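Local coordinates for protein type II restriction enzyme NgoMIV (Neisseria gonorrhoeae, PDB 1FIU) that cuts double-stranded DNA at the sequence 5'-GCCGGC-3' after the first G, working as a homotetramer with magnesium ions, at residues N20-N25 / D49-E54; V30-G35 / N42-I47; V217-E222 / S278-D283; Y247-I252 / D263-M268. One frame throughout, in Å; residues are numbered along the deposited sequence.

Interaction 1: N20-N25 / D49-E54; sequences NILATN and DLLHSE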
loop_
_atom_site.group_PDB
_atom_site.type_symbol
_atom_site.label_atom_id
_atom_site.label_comp_id
_atom_site.label_asym_id
_atom_site.label_seq_id
_atom_site.Cartn_x
_atom_site.Cartn_y
_atom_site.Cartn_z
ATOM N N ASN I 20 -37.360 -7.252 -15.288
ATOM C CA ASN I 20 -37.878 -6.200 -14.408
ATOM C C ASN I 20 -36.814 -5.714 -13.412
ATOM O O ASN I 20 -37.153 -5.190 -12.344
ATOM C CB ASN I 20 -39.127 -6.687 -13.654
ATOM C CG ASN I 20 -40.325 -6.873 -14.568
ATOM O OD1 ASN I 20 -41.374 -7.354 -14.143
ATOM N ND2 ASN I 20 -40.175 -6.493 -15.822
ATOM N N ILE I 21 -35.536 -5.910 -13.756
ATOM C CA ILE I 21 -34.436 -5.467 -12.893
ATOM C C ILE I 21 -34.452 -3.948 -12.987
ATOM O O ILE I 21 -34.368 -3.249 -11.974
ATOM C CB ILE I 21 -33.073 -5.995 -13.379
ATOM C CG1 ILE I 21 -33.116 -7.539 -13.506
ATOM C CG2 ILE I 21 -31.980 -5.518 -12.430
ATOM C CD1 ILE I 21 -33.777 -8.241 -12.342
ATOM N N LEU I 22 -34.550 -3.460 -14.223
ATOM C CA LEU I 22 -34.667 -2.029 -14.506
ATOM C C LEU I 22 -36.132 -1.809 -14.916
ATOM O O LEU I 22 -36.574 -2.321 -15.949
ATOM C CB LEU I 22 -33.768 -1.592 -15.669
ATOM C CG LEU I 22 -33.887 -0.085 -15.986
ATOM C CD1 LEU I 22 -33.361 0.748 -14.801
ATOM C CD2 LEU I 22 -33.104 0.253 -17.235
ATOM N N ALA I 23 -36.879 -1.065 -14.107
ATOM C CA ALA I 23 -38.294 -0.803 -14.422
ATOM C C ALA I 23 -38.723 0.421 -13.632
ATOM O O ALA I 23 -37.898 1.054 -12.969
ATOM C CB ALA I 23 -39.148 -1.999 -14.052
ATOM N N THR I 24 -40.007 0.759 -13.707
ATOM C CA THR I 24 -40.526 1.941 -13.012
ATOM C C THR I 24 -41.662 1.492 -12.107
ATOM O O THR I 24 -42.474 0.664 -12.524
ATOM C CB THR I 24 -41.076 2.969 -14.041
ATOM O OG1 THR I 24 -40.049 3.315 -14.982
ATOM C CG2 THR I 24 -41.564 4.216 -13.353
ATOM N N ASN I 25 -41.724 1.992 -10.867
ATOM C CA ASN I 25 -42.838 1.566 -10.019
ATOM C C ASN I 25 -44.049 2.476 -10.231
ATOM O O ASN I 25 -43.994 3.418 -11.032
ATOM C CB ASN I 25 -42.458 1.477 -8.525
ATOM C CG ASN I 25 -42.192 2.824 -7.869
ATOM O OD1 ASN I 25 -42.481 3.882 -8.410
ATOM N ND2 ASN I 25 -41.646 2.770 -6.662
ATOM N N ASP I 49 -35.838 5.889 -20.178
ATOM C CA ASP I 49 -36.591 6.265 -21.384
ATOM C C ASP I 49 -35.737 5.986 -22.625
ATOM O O ASP I 49 -36.213 5.447 -23.623
ATOM C CB ASP I 49 -36.978 7.751 -21.360
ATOM C CG ASP I 49 -37.810 8.154 -22.577
ATOM O OD1 ASP I 49 -38.961 7.671 -22.699
ATOM O OD2 ASP I 49 -37.311 8.938 -23.422
ATOM N N LEU I 50 -34.463 6.348 -22.552
ATOM C CA LEU I 50 -33.564 6.121 -23.663
ATOM C C LEU I 50 -33.344 4.632 -23.917
ATOM O O LEU I 50 -32.916 4.237 -25.005
ATOM C CB LEU I 50 -32.238 6.827 -23.401
ATOM C CG LEU I 50 -32.350 8.348 -23.553
ATOM C CD1 LEU I 50 -31.001 8.966 -23.220
ATOM C CD2 LEU I 50 -32.786 8.710 -24.980
ATOM N N LEU I 51 -33.657 3.810 -22.919
ATOM C CA LEU I 51 -33.514 2.358 -23.037
ATOM C C LEU I 51 -34.842 1.709 -23.425
ATOM O O LEU I 51 -34.941 0.484 -23.546
ATOM C CB LEU I 51 -33.015 1.787 -21.711
ATOM C CG LEU I 51 -31.494 1.608 -21.586
ATOM C CD1 LEU I 51 -30.764 2.915 -21.801
ATOM C CD2 LEU I 51 -31.176 1.044 -20.216
ATOM N N HIS I 52 -35.854 2.552 -23.615
ATOM C CA HIS I 52 -37.202 2.126 -23.983
ATOM C C HIS I 52 -37.897 1.265 -22.932
ATOM O O HIS I 52 -38.671 0.355 -23.259
ATOM C CB HIS I 52 -37.178 1.394 -25.329
ATOM C CG HIS I 52 -36.489 2.159 -26.413
ATOM N ND1 HIS I 52 -36.944 3.380 -26.869
ATOM C CD2 HIS I 52 -35.372 1.883 -27.127
ATOM C CE1 HIS I 52 -36.136 3.821 -27.817
ATOM N NE2 HIS I 52 -35.173 2.933 -27.994
ATOM N N SER I 53 -37.628 1.548 -21.660
ATOM C CA SER I 53 -38.258 0.808 -20.578
ATOM C C SER I 53 -39.717 1.236 -20.537
ATOM O O SER I 53 -40.007 2.434 -20.581
ATOM C CB SER I 53 -37.615 1.147 -19.235
ATOM O OG SER I 53 -38.235 0.434 -18.175
ATOM N N GLU I 54 -40.627 0.275 -20.432
ATOM C CA GLU I 54 -42.058 0.612 -20.396
ATOM C C GLU I 54 -42.792 -0.064 -19.248
ATOM O O GLU I 54 -43.871 0.362 -18.829
ATOM C CB GLU I 54 -42.721 0.225 -21.732
ATOM C CG GLU I 54 -42.233 1.050 -22.914
ATOM C CD GLU I 54 -42.885 0.665 -24.239
ATOM O OE1 GLU I 54 -43.830 -0.159 -24.240
ATOM O OE2 GLU I 54 -42.444 1.202 -25.283
HETATM O O HOH W 1 -40.459 1.565 -16.997
#
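Leu22 and Leu51 meet where the chain leaves helix 38-50 through a Schellman motif, an example of how a helix end can meet a preceding loop through a little apolar packing and one water. The two leucine side chains cross at about a right angle, and the touch is made by one methyl from each, Leu22 CD2 lying 3.6 Å from Leu51 CD2. A chi1 of 180° sets Leu22 CG opposite the backbone nitrogen and carries the branch across toward the helix end. Both leucines also touch helix 4-18, Leu22 at Leu17 and Leu51 at His13, and Leu51 reaches Glu248 of helix 246-256 as well; the pair is buried. The motif itself is closed by His52, whose positive phi turns the chain away from the last helical turn while His52 N bonds to Asp49 O at 2.9 Å. Ser53 follows and points its CB at the loop. Its hydroxyl lies beside the backbone of Leu22 and Ala23 without a direct bond, Ser53 OG being 4.0 Å from Ala23 CA. The polar link between the segments is indirect: a single water bridges the two hydroxyls, and Thr24 is also bonded through its backbone to Thr55 and Ser57. That water lies 2.7 Å from Thr24 OG1 and 2.8 Å from Ser53 OG.

Interaction 2: V30-G35 / N42-I47; sequences VSNADG and NIAKGI. With nucleotides of chain D.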
loop_
_atom_site.group_PDB
_atom_site.type_symbol
_atom_site.label_atom_id
_atom_site.label_comp_id
_atom_site.label_asym_id
_atom_site.label_seq_id
_atom_site.Cartn_x
_atom_site.Cartn_y
_atom_site.Cartn_z
ATOM N N VAL I 30 -37.727 5.027 -10.959
ATOM C CA VAL I 30 -37.026 3.982 -11.708
ATOM C C VAL I 30 -36.191 3.188 -10.701
ATOM O O VAL I 30 -35.645 3.749 -9.746
ATOM C CB VAL I 30 -36.197 4.607 -12.840
ATOM C CG1 VAL I 30 -35.352 3.545 -13.554
ATOM C CG2 VAL I 30 -37.171 5.239 -13.835
ATOM N N SER I 31 -36.114 1.875 -10.908
ATOM C CA SER I 31 -35.478 0.968 -9.962
ATOM C C SER I 31 -34.001 1.099 -9.621
ATOM O O SER I 31 -33.535 0.424 -8.701
ATOM C CB SER I 31 -35.769 -0.477 -10.355
ATOM O OG SER I 31 -35.230 -0.729 -11.625
ATOM N N ASN I 32 -33.253 1.926 -10.347
ATOM C CA ASN I 32 -31.858 2.114 -9.950
ATOM C C ASN I 32 -31.692 3.531 -9.382
ATOM O O ASN I 32 -30.579 3.978 -9.097
ATOM C CB ASN I 32 -30.877 1.843 -11.115
ATOM C CG ASN I 32 -31.087 2.753 -12.284
ATOM O OD1 ASN I 32 -32.203 3.224 -12.529
ATOM N ND2 ASN I 32 -30.018 3.011 -13.037
ATOM N N ALA I 33 -32.818 4.232 -9.202
ATOM C CA ALA I 33 -32.784 5.586 -8.642
ATOM C C ALA I 33 -32.920 5.596 -7.122
ATOM O O ALA I 33 -33.357 4.631 -6.512
ATOM C CB ALA I 33 -33.925 6.435 -9.241
ATOM N N ASP I 34 -32.521 6.715 -6.522
ATOM C CA ASP I 34 -32.662 6.937 -5.094
ATOM C C ASP I 34 -33.785 7.987 -5.111
ATOM O O ASP I 34 -33.533 9.145 -5.416
ATOM C CB ASP I 34 -31.365 7.541 -4.523
ATOM C CG ASP I 34 -31.517 8.013 -3.079
ATOM O OD1 ASP I 34 -32.641 7.927 -2.533
ATOM O OD2 ASP I 34 -30.521 8.485 -2.499
ATOM N N GLY I 35 -35.018 7.575 -4.802
ATOM C CA GLY I 35 -36.151 8.498 -4.844
ATOM C C GLY I 35 -36.108 9.760 -3.998
ATOM O O GLY I 35 -36.897 10.683 -4.203
ATOM N N ASN I 42 -34.485 11.994 -11.696
ATOM C CA ASN I 42 -34.562 12.442 -13.084
ATOM C C ASN I 42 -33.548 11.817 -14.030
ATOM O O ASN I 42 -33.861 11.547 -15.198
ATOM C CB ASN I 42 -34.457 13.967 -13.171
ATOM C CG ASN I 42 -35.650 14.651 -12.554
ATOM O OD1 ASN I 42 -36.780 14.197 -12.725
ATOM N ND2 ASN I 42 -35.413 15.741 -11.836
ATOM N N ILE I 43 -32.327 11.602 -13.547
ATOM C CA ILE I 43 -31.311 10.989 -14.392
ATOM C C ILE I 43 -31.730 9.550 -14.712
ATOM O O ILE I 43 -31.718 9.140 -15.865
ATOM C CB ILE I 43 -29.906 10.993 -13.711
ATOM C CG1 ILE I 43 -29.373 12.432 -13.610
ATOM C CG2 ILE I 43 -28.920 10.160 -14.539
ATOM C CD1 ILE I 43 -28.131 12.532 -12.740
ATOM N N ALA I 44 -32.123 8.797 -13.694
ATOM C CA ALA I 44 -32.533 7.409 -13.899
ATOM C C ALA I 44 -33.728 7.280 -14.853
ATOM O O ALA I 44 -33.799 6.358 -15.667
ATOM C CB ALA I 44 -32.861 6.781 -12.592
ATOM N N LYS I 45 -34.671 8.201 -14.726
ATOM C CA LYS I 45 -35.850 8.201 -15.583
ATOM C C LYS I 45 -35.450 8.466 -17.030
ATOM O O LYS I 45 -35.948 7.806 -17.953
ATOM C CB LYS I 45 -36.807 9.292 -15.125
ATOM C CG LYS I 45 -38.177 9.194 -15.738
ATOM C CD LYS I 45 -39.069 8.385 -14.832
ATOM C CE LYS I 45 -40.528 8.718 -15.070
ATOM N NZ LYS I 45 -41.369 8.093 -14.025
ATOM N N GLY I 46 -34.573 9.453 -17.220
ATOM C CA GLY I 46 -34.111 9.771 -18.560
ATOM C C GLY I 46 -33.400 8.574 -19.190
ATOM O O GLY I 46 -33.607 8.246 -20.367
ATOM N N ILE I 47 -32.554 7.910 -18.410
ATOM C CA ILE I 47 -31.836 6.760 -18.944
ATOM C C ILE I 47 -32.801 5.636 -19.331
ATOM O O ILE I 47 -32.703 5.071 -20.428
ATOM C CB ILE I 47 -30.803 6.225 -17.916
ATOM C CG1 ILE I 47 -29.644 7.209 -17.787
ATOM C CG2 ILE I 47 -30.290 4.859 -18.357
ATOM C CD1 ILE I 47 -28.608 6.796 -16.718
ATOM P P DC D 5 -37.979 5.423 4.109
ATOM O OP1 DC D 5 -38.861 4.959 5.189
ATOM O OP2 DC D 5 -38.542 6.081 2.917
ATOM O "O5'" DC D 5 -36.914 6.445 4.693
ATOM C "C5'" DC D 5 -36.218 6.166 5.897
ATOM C "C4'" DC D 5 -35.231 7.273 6.183
ATOM O "O4'" DC D 5 -34.080 7.147 5.318
ATOM C "C3'" DC D 5 -35.780 8.685 5.950
ATOM O "O3'" DC D 5 -35.414 9.510 7.059
ATOM C "C2'" DC D 5 -35.039 9.170 4.719
ATOM C "C1'" DC D 5 -33.714 8.443 4.871
ATOM N N1 DC D 5 -32.907 8.290 3.658
ATOM C C2 DC D 5 -31.492 8.314 3.778
ATOM O O2 DC D 5 -30.988 8.471 4.899
ATOM N N3 DC D 5 -30.735 8.160 2.670
ATOM C C4 DC D 5 -31.323 7.970 1.475
ATOM N N4 DC D 5 -30.535 7.804 0.403
ATOM C C5 DC D 5 -32.749 7.942 1.328
ATOM C C6 DC D 5 -33.490 8.113 2.434
HETATM O O HOH W 2 -31.926 4.212 -15.193
#
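Ala44 sits at the middle of this contact, its methyl group directed from helix 38-50 into a type I beta turn formed by Val30 to Ala33. A small residue here lets the turn come close to the helix: Ala44 CB is 3.5 Å from Ala33 CB and 3.6 Å from Asn32 OD1. Val30 contributes the next largest surface and divides its two branches. Val30 CG1 rests 3.8 Å from Ala44 O, whereas Val30 CG2 meets Lys45 CA at 3.7 Å and also touches the aliphatic CD of that lysine, whose ammonium end bonds to Gly28 O. A water between the segments donates to both Asn32 OD1 and Ala44 O, 2.9 Å from each, thereby serving a buried amide oxygen and a helix carbonyl; the amide nitrogen of Asn32 is bonded to Ala221 O. Just past the turn, Asp34 OD2 accepts from N4 of cytosine DC5 in chain D at 3.0 Å and forms a salt bridge with Arg227, so the packed turn leads directly into a DNA-contacting residue. Helix 38-50 also lies against helix 246-256, where Ile43 and Ile47 pack on Leu249.

Interaction 3: V217-E222 / S278-D283; sequences VVVTAE and SDLPLD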
loop_
_atom_site.group_PDB
_atom_site.type_symbol
_atom_site.label_atom_id
_atom_site.label_comp_id
_atom_site.label_asym_id
_atom_site.label_seq_id
_atom_site.Cartn_x
_atom_site.Cartn_y
_atom_site.Cartn_z
ATOM N N VAL I 217 -11.828 -4.552 -12.141
ATOM C CA VAL I 217 -12.764 -3.524 -12.628
ATOM C C VAL I 217 -14.080 -3.568 -11.875
ATOM O O VAL I 217 -14.375 -4.526 -11.164
ATOM C CB VAL I 217 -13.050 -3.725 -14.129
ATOM C CG1 VAL I 217 -11.744 -3.641 -14.932
ATOM C CG2 VAL I 217 -13.757 -5.107 -14.347
ATOM N N VAL I 218 -14.867 -2.509 -12.025
ATOM C CA VAL I 218 -16.172 -2.433 -11.380
ATOM C C VAL I 218 -17.184 -2.063 -12.452
ATOM O O VAL I 218 -16.902 -1.213 -13.285
ATOM C CB VAL I 218 -16.216 -1.326 -10.303
ATOM C CG1 VAL I 218 -17.612 -1.248 -9.715
ATOM C CG2 VAL I 218 -15.184 -1.607 -9.212
ATOM N N VAL I 219 -18.343 -2.723 -12.448
ATOM C CA VAL I 219 -19.415 -2.389 -13.410
ATOM C C VAL I 219 -20.588 -1.925 -12.546
ATOM O O VAL I 219 -20.918 -2.561 -11.556
ATOM C CB VAL I 219 -19.859 -3.626 -14.235
ATOM C CG1 VAL I 219 -21.079 -3.246 -15.136
ATOM C CG2 VAL I 219 -18.688 -4.112 -15.104
ATOM N N THR I 220 -21.226 -0.821 -12.922
ATOM C CA THR I 220 -22.311 -0.308 -12.097
ATOM C C THR I 220 -23.471 0.270 -12.901
ATOM O O THR I 220 -23.295 0.697 -14.045
ATOM C CB THR I 220 -21.751 0.797 -11.127
ATOM O OG1 THR I 220 -22.750 1.151 -10.163
ATOM C CG2 THR I 220 -21.323 2.047 -11.911
ATOM N N ALA I 221 -24.664 0.263 -12.295
ATOM C CA ALA I 221 -25.821 0.874 -12.942
ATOM C C ALA I 221 -26.219 2.117 -12.140
ATOM O O ALA I 221 -27.299 2.664 -12.343
ATOM C CB ALA I 221 -26.986 -0.099 -13.033
ATOM N N GLU I 222 -25.343 2.570 -11.240
ATOM C CA GLU I 222 -25.639 3.781 -10.446
ATOM C C GLU I 222 -25.858 4.966 -11.399
ATOM O O GLU I 222 -25.012 5.264 -12.252
ATOM C CB GLU I 222 -24.481 4.064 -9.474
ATOM C CG GLU I 222 -24.549 5.462 -8.817
ATOM C CD GLU I 222 -25.851 5.683 -8.063
ATOM O OE1 GLU I 222 -26.342 6.835 -8.075
ATOM O OE2 GLU I 222 -26.380 4.724 -7.450
ATOM N N SER I 278 -19.749 -1.432 -22.972
ATOM C CA SER I 278 -19.237 -1.960 -24.244
ATOM C C SER I 278 -17.712 -1.874 -24.399
ATOM O O SER I 278 -17.132 -2.507 -25.281
ATOM C CB SER I 278 -19.920 -1.254 -25.459
ATOM O OG SER I 278 -19.489 0.081 -25.608
ATOM N N ASP I 279 -17.064 -1.086 -23.558
ATOM C CA ASP I 279 -15.605 -0.957 -23.608
ATOM C C ASP I 279 -14.944 -2.110 -22.849
ATOM O O ASP I 279 -13.758 -2.428 -23.069
ATOM C CB ASP I 279 -15.192 0.354 -22.942
ATOM C CG ASP I 279 -15.603 1.555 -23.751
ATOM O OD1 ASP I 279 -15.186 1.599 -24.916
ATOM O OD2 ASP I 279 -16.333 2.431 -23.229
ATOM N N LEU I 280 -15.711 -2.751 -21.979
ATOM C CA LEU I 280 -15.131 -3.795 -21.135
ATOM C C LEU I 280 -14.543 -5.013 -21.845
ATOM O O LEU I 280 -13.393 -5.399 -21.558
ATOM C CB LEU I 280 -16.133 -4.237 -20.059
ATOM C CG LEU I 280 -15.578 -5.283 -19.076
ATOM C CD1 LEU I 280 -14.264 -4.786 -18.442
ATOM C CD2 LEU I 280 -16.621 -5.573 -18.005
ATOM N N PRO I 281 -15.288 -5.641 -22.772
ATOM C CA PRO I 281 -14.714 -6.818 -23.453
ATOM C C PRO I 281 -13.374 -6.519 -24.118
ATOM O O PRO I 281 -12.412 -7.275 -23.959
ATOM C CB PRO I 281 -15.788 -7.191 -24.471
ATOM C CG PRO I 281 -17.058 -6.719 -23.819
ATOM C CD PRO I 281 -16.657 -5.375 -23.249
ATOM N N LEU I 282 -13.281 -5.398 -24.833
ATOM C CA LEU I 282 -12.016 -5.033 -25.474
ATOM C C LEU I 282 -10.930 -4.685 -24.447
ATOM O O LEU I 282 -9.750 -4.984 -24.662
ATOM C CB LEU I 282 -12.214 -3.853 -26.445
ATOM C CG LEU I 282 -12.506 -4.241 -27.895
ATOM C CD1 LEU I 282 -12.985 -3.001 -28.661
ATOM C CD2 LEU I 282 -11.246 -4.837 -28.557
ATOM N N ASP I 283 -11.301 -4.051 -23.329
ATOM C CA ASP I 283 -10.296 -3.733 -22.317
ATOM C C ASP I 283 -9.760 -5.030 -21.668
ATOM O O ASP I 283 -8.639 -5.055 -21.189
ATOM C CB ASP I 283 -10.861 -2.783 -21.260
ATOM C CG ASP I 283 -10.804 -1.325 -21.713
ATOM O OD1 ASP I 283 -10.239 -1.065 -22.796
ATOM O OD2 ASP I 283 -11.303 -0.460 -20.975
#
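Leu280 spreads its two methyl groups over two valines of strand 215-220, and this small apolar patch is the close-packed part of the contact. Leu280 CD1 lies 4.1 Å from Val217 CG2, and Leu280 CD2 lies 3.9 Å from Val219 CG2. The valines are two residues apart on the strand and therefore point to the same side of the sheet, giving the leucine fork a pair of neighbouring supports. With chi1 at -177°, Leu280 extends away from its own backbone nitrogen, which swings the fork from the short helix 280-283 toward the strand. The match is a loose one in backbone terms, with Val217 CA and Leu280 CA still 8.8 Å apart, so side-chain ends alone span the gap. Tyr242, on Val217 and Leu280, and Val77 of helix 62-81, on Leu280, fill in around them.

Away from this patch the segments diverge. The strand runs on to Thr220, whose OG1 accepts from Glu222 N at 3.1 Å in an ST turn and is also bonded to Lys187 O. On the helix segment, polar residues either side of Leu280 in sequence face a second subunit: Asp279 bonds to the backbone of Tyr167 there, and Asp283 to that of Ser169. The side chain of Val219 comes within about 5 Å of that of Cys186, a residue of the magnesium site. Strand-against-helix packing of this kind belongs to the central sheet of the PDDEXK nuclease fold, beside its metal centre.

Interaction 4: Y247-I252 / D263-M268; sequences YELEQI and DLFYIM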
loop_
_atom_site.group_PDB
_atom_site.type_symbol
_atom_site.label_atom_id
_atom_site.label_comp_id
_atom_site.label_asym_id
_atom_site.label_seq_id
_atom_site.Cartn_x
_atom_site.Cartn_y
_atom_site.Cartn_z
ATOM N N TYR I 247 -23.635 6.153 -22.567
ATOM C CA TYR I 247 -24.096 7.074 -23.606
ATOM C C TYR I 247 -25.390 7.758 -23.188
ATOM O O TYR I 247 -25.555 8.968 -23.391
ATOM C CB TYR I 247 -24.315 6.319 -24.915
ATOM C CG TYR I 247 -23.118 5.479 -25.343
ATOM C CD1 TYR I 247 -23.306 4.292 -26.056
ATOM C CD2 TYR I 247 -21.818 5.854 -24.997
ATOM C CE1 TYR I 247 -22.226 3.485 -26.406
ATOM C CE2 TYR I 247 -20.719 5.052 -25.344
ATOM C CZ TYR I 247 -20.938 3.868 -26.043
ATOM O OH TYR I 247 -19.881 3.039 -26.355
ATOM N N GLU I 248 -26.294 6.981 -22.609
ATOM C CA GLU I 248 -27.581 7.499 -22.165
ATOM C C GLU I 248 -27.410 8.440 -20.973
ATOM O O GLU I 248 -28.093 9.474 -20.889
ATOM C CB GLU I 248 -28.518 6.344 -21.829
ATOM C CG GLU I 248 -28.841 5.441 -23.024
ATOM C CD GLU I 248 -27.723 4.462 -23.409
ATOM O OE1 GLU I 248 -26.670 4.413 -22.725
ATOM O OE2 GLU I 248 -27.917 3.732 -24.408
ATOM N N LEU I 249 -26.501 8.097 -20.052
ATOM C CA LEU I 249 -26.215 8.956 -18.911
ATOM C C LEU I 249 -25.698 10.302 -19.428
ATOM O O LEU I 249 -26.130 11.363 -18.967
ATOM C CB LEU I 249 -25.139 8.332 -18.007
ATOM C CG LEU I 249 -24.541 9.199 -16.892
ATOM C CD1 LEU I 249 -25.611 9.784 -15.960
ATOM C CD2 LEU I 249 -23.603 8.298 -16.077
ATOM N N GLU I 250 -24.770 10.252 -20.381
ATOM C CA GLU I 250 -24.199 11.478 -20.943
ATOM C C GLU I 250 -25.283 12.320 -21.615
ATOM O O GLU I 250 -25.316 13.543 -21.438
ATOM C CB GLU I 250 -23.106 11.153 -21.968
ATOM C CG GLU I 250 -22.405 12.382 -22.532
ATOM C CD GLU I 250 -21.366 12.037 -23.599
ATOM O OE1 GLU I 250 -21.546 11.042 -24.337
ATOM O OE2 GLU I 250 -20.371 12.781 -23.709
ATOM N N GLN I 251 -26.162 11.665 -22.365
ATOM C CA GLN I 251 -27.239 12.388 -23.069
ATOM C C GLN I 251 -28.196 13.066 -22.086
ATOM O O GLN I 251 -28.611 14.226 -22.300
ATOM C CB GLN I 251 -28.018 11.423 -23.970
ATOM C CG GLN I 251 -28.955 12.105 -24.982
ATOM C CD GLN I 251 -29.590 11.104 -25.946
ATOM O OE1 GLN I 251 -28.904 10.239 -26.502
ATOM N NE2 GLN I 251 -30.900 11.217 -26.146
ATOM N N ILE I 252 -28.558 12.362 -21.012
ATOM C CA ILE I 252 -29.487 12.963 -20.054
ATOM C C ILE I 252 -28.856 14.129 -19.321
ATOM O O ILE I 252 -29.496 15.173 -19.148
ATOM C CB ILE I 252 -30.039 11.928 -19.051
ATOM C CG1 ILE I 252 -30.825 10.868 -19.829
ATOM C CG2 ILE I 252 -30.997 12.594 -18.042
ATOM C CD1 ILE I 252 -31.938 11.469 -20.723
ATOM N N ASP I 263 -19.678 18.154 -15.307
ATOM C CA ASP I 263 -18.269 18.406 -15.052
ATOM C C ASP I 263 -17.614 17.169 -14.431
ATOM O O ASP I 263 -16.509 16.784 -14.821
ATOM C CB ASP I 263 -18.094 19.597 -14.102
ATOM C CG ASP I 263 -18.403 20.929 -14.772
ATOM O OD1 ASP I 263 -18.618 20.933 -15.999
ATOM O OD2 ASP I 263 -18.416 21.965 -14.077
ATOM N N LEU I 264 -18.304 16.557 -13.475
ATOM C CA LEU I 264 -17.759 15.391 -12.783
ATOM C C LEU I 264 -17.704 14.197 -13.729
ATOM O O LEU I 264 -16.710 13.447 -13.744
ATOM C CB LEU I 264 -18.586 15.098 -11.527
ATOM C CG LEU I 264 -18.088 13.952 -10.624
ATOM C CD1 LEU I 264 -16.566 14.100 -10.347
ATOM C CD2 LEU I 264 -18.875 13.964 -9.326
ATOM N N PHE I 265 -18.754 14.032 -14.529
ATOM C CA PHE I 265 -18.815 12.966 -15.522
ATOM C C PHE I 265 -17.597 13.069 -16.451
ATOM O O PHE I 265 -16.919 12.073 -16.694
ATOM C CB PHE I 265 -20.097 13.093 -16.366
ATOM C CG PHE I 265 -20.184 12.126 -17.509
ATOM C CD1 PHE I 265 -20.786 10.869 -17.342
ATOM C CD2 PHE I 265 -19.716 12.479 -18.777
ATOM C CE1 PHE I 265 -20.925 9.992 -18.423
ATOM C CE2 PHE I 265 -19.849 11.619 -19.857
ATOM C CZ PHE I 265 -20.465 10.357 -19.682
ATOM N N TYR I 266 -17.319 14.259 -16.996
ATOM C CA TYR I 266 -16.162 14.375 -17.886
ATOM C C TYR I 266 -14.823 14.248 -17.185
ATOM O O TYR I 266 -13.853 13.820 -17.801
ATOM C CB TYR I 266 -16.229 15.669 -18.724
ATOM C CG TYR I 266 -17.300 15.572 -19.785
ATOM C CD1 TYR I 266 -18.431 16.384 -19.737
ATOM C CD2 TYR I 266 -17.230 14.602 -20.789
ATOM C CE1 TYR I 266 -19.469 16.231 -20.654
ATOM C CE2 TYR I 266 -18.266 14.437 -21.714
ATOM C CZ TYR I 266 -19.384 15.256 -21.636
ATOM O OH TYR I 266 -20.428 15.104 -22.523
ATOM N N ILE I 267 -14.750 14.600 -15.907
ATOM C CA ILE I 267 -13.491 14.430 -15.178
ATOM C C ILE I 267 -13.194 12.933 -15.157
ATOM O O ILE I 267 -12.053 12.505 -15.406
ATOM C CB ILE I 267 -13.589 14.934 -13.736
ATOM C CG1 ILE I 267 -13.519 16.467 -13.746
ATOM C CG2 ILE I 267 -12.437 14.370 -12.888
ATOM C CD1 ILE I 267 -13.826 17.084 -12.426
ATOM N N MET I 268 -14.220 12.140 -14.871
ATOM C CA MET I 268 -14.048 10.684 -14.829
ATOM C C MET I 268 -13.826 10.069 -16.204
ATOM O O MET I 268 -12.956 9.207 -16.360
ATOM C CB MET I 268 -15.250 10.013 -14.148
ATOM C CG MET I 268 -15.406 10.392 -12.695
ATOM S SD MET I 268 -16.711 9.476 -11.866
ATOM C CE MET I 268 -18.229 10.338 -12.502
#
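Two successive helices, 246-256 and 259-270, form a helical hairpin here, their local axes 145° apart in direction and 11.1 Å apart at closest approach. So wide a spacing has to be filled by large side chains, and Phe265 and Glu250 share most of that work. Leu249 CD2 meets the edge of the Phe265 ring, 3.9 Å from Phe265 CE1, while Glu250 CB comes in obliquely, 3.6 Å from Phe265 CZ. The glutamate chain is fully stretched, both chi1 (-176°) and chi2 being trans, and crosses Phe265 at about a right angle before reaching Tyr266. There Tyr266 OH donates to Glu250 OE2 at 2.6 Å, and the oxygen accepts with its anti lone pair, the one facing away from the other carboxylate oxygen. The carboxylate plane is turned 56° from the tyrosine ring. Within the second helix, Phe265 CD2 stands 3.7 Å above the centre of the Tyr266 ring. Gln254 NE2 is a further partner of the same hydroxyl. Apolar packing and a polar link thus work side by side: the methylene groups of Glu250 lie against an aromatic ring, and its charged end takes a short phenol hydrogen bond that probably becomes stronger because the acceptor is anionic.

How the interactions relate
From the N terminus, the loop after helix 4-18 is closed first by interaction 1, which brings 20-25 to the end of helix 38-50. Interaction 2 nests inside that loop and settles 30-35 on the same helix; Ser31 bonds back to Ile21 and Ala23, joining the two contacts. Much later, interaction 3 links strand 215-220 to the helix 280-283 near the C terminus, and interaction 4, the hairpin of 246-256 and 259-270, nests within its span; Tyr247 OH probably bonds to Ser278 OG, joining these two. No loops cross. Helix 246-256 packs on helix 38-50, tying interaction 4 to the first two, while interaction 2 reaches the loop just past strand 215-220.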